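Local coordinates for carbohydrate kinase, FGGY (Novosphingobium aromaticivorans, PDB 3H6E), which probably acts as a carbohydrate kinase of the FGGY family, transferring phosphate to a sugar substrate, at residues 142-145 and 146-149. Residues are numbered along the deposited sequence; the frame is centred on the assembly and turned at random.
Sequences DVMA and NATL
M144 and L149 both carry CG beside the backbone N, with chi1 -67° and -72°, and M144 bends again at chi2 and at chi3. These bends swing the terminal methyl of M144 round toward the strand. There M144 CE meets L149 CD2 at 3.8 Å. The two side chains cross at about a right angle. They touch through their end methyls. M144 is a selenomethionine, but its methyl, not the selenium, makes this contact. A147 CB is a more distant apolar neighbour of the same methyl.

The backbone ends helix 141-145 here. N146 N donates to D142 O at 3.2 Å, the last alpha-helical i to i+4 step. D142 O also takes a weak bond from A145 N, so it accepts two N-H groups. A147 N then makes a weak i to i+3 bond to M144 O at 3.3 Å. A147 N also lies 3.4 Å from V143 O, but the angle is too poor for a bond. The A147 methyl packs against the end of the helix, with CB 3.1 Å from V143 O. The N146 amide lies back over the helix end, with ND2 3.5 Å from A145 C. The chain then runs on in extended form into strand 148-151, which pairs with strand 81-85 through T148 and L84. L149 bonds the backbone of R197 and A199.

L133 and L136 of helix 129-139 extend the apolar cluster: L133 touches L149, and L136 touches M144. A83 packs on A147 and L149. The contact thus joins a short helix to the start of this strand, at the periphery of the N-terminal half of the kinase. Its chemistry is divided: main-chain hydrogen bonds engage the carbonyls of D142 and M144 at the helix end, while the buried methyls of M144, A147 and L149 meet apolar neighbours.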
loop_
_atom_site.group_PDB
_atom_site.type_symbol
_atom_site.label_atom_id
_atom_site.label_comp_id
_atom_site.label_asym_id
_atom_site.label_seq_id
_atom_site.Cartn_x
_atom_site.Cartn_y
_atom_site.Cartn_z
ATOM N N ASP A 142 20.327 -5.172 24.849
ATOM C CA ASP A 142 19.841 -4.454 26.023
ATOM C C ASP A 142 18.886 -3.331 25.642
ATOM O O ASP A 142 17.803 -3.197 26.215
ATOM C CB ASP A 142 21.015 -3.898 26.834
ATOM C CG ASP A 142 21.999 -4.980 27.253
ATOM O OD1 ASP A 142 23.128 -4.634 27.663
ATOM O OD2 ASP A 142 21.646 -6.177 27.167
ATOM N N VAL A 143 19.295 -2.526 24.670
ATOM C CA VAL A 143 18.487 -1.400 24.218
ATOM C C VAL A 143 17.107 -1.836 23.713
ATOM O O VAL A 143 16.146 -1.070 23.786
ATOM C CB VAL A 143 19.220 -0.577 23.134
ATOM C CG1 VAL A 143 18.291 0.473 22.528
ATOM C CG2 VAL A 143 20.466 0.075 23.723
HETATM N N MSE A 144 17.009 -3.064 23.208
HETATM C CA MSE A 144 15.729 -3.579 22.723
HETATM C C MSE A 144 14.810 -4.020 23.863
HETATM O O MSE A 144 13.586 -3.916 23.759
HETATM C CB MSE A 144 15.929 -4.737 21.741
HETATM C CG MSE A 144 16.575 -4.341 20.428
HETATM SE SE MSE A 144 15.920 -2.638 19.737
HETATM C CE MSE A 144 14.040 -3.087 19.446
ATOM N N ALA A 145 15.401 -4.512 24.947
ATOM C CA ALA A 145 14.623 -4.990 26.087
ATOM C C ALA A 145 14.063 -3.843 26.931
ATOM O O ALA A 145 13.064 -4.006 27.630
ATOM C CB ALA A 145 15.462 -5.924 26.944
ATOM N N ASN A 146 14.715 -2.687 26.864
ATOM C CA ASN A 146 14.264 -1.502 27.586
ATOM C C ASN A 146 13.407 -0.628 26.686
ATOM O O ASN A 146 12.931 0.435 27.092
ATOM C CB ASN A 146 15.464 -0.688 28.072
ATOM C CG ASN A 146 16.384 -1.486 28.982
ATOM O OD1 ASN A 146 17.585 -1.215 29.065
ATOM N ND2 ASN A 146 15.823 -2.479 29.668
ATOM N N ALA A 147 13.216 -1.083 25.453
ATOM C CA ALA A 147 12.622 -0.243 24.427
ATOM C C ALA A 147 11.101 -0.263 24.427
ATOM O O ALA A 147 10.479 -1.277 24.731
ATOM C CB ALA A 147 13.152 -0.639 23.057
ATOM N N THR A 148 10.513 0.880 24.096
ATOM C CA THR A 148 9.122 0.932 23.698
ATOM C C THR A 148 9.094 0.859 22.182
ATOM O O THR A 148 9.824 1.583 21.510
ATOM C CB THR A 148 8.454 2.231 24.157
ATOM O OG1 THR A 148 8.353 2.230 25.585
ATOM C CG2 THR A 148 7.057 2.365 23.543
ATOM N N LEU A 149 8.277 -0.036 21.643
ATOM C CA LEU A 149 8.190 -0.191 20.199
ATOM C C LEU A 149 6.967 0.531 19.659
ATOM O O LEU A 149 5.959 0.671 20.352
ATOM C CB LEU A 149 8.187 -1.667 19.809
ATOM C CG LEU A 149 9.552 -2.329 20.002
ATOM C CD1 LEU A 149 9.508 -3.811 19.660
ATOM C CD2 LEU A 149 10.601 -1.609 19.167
#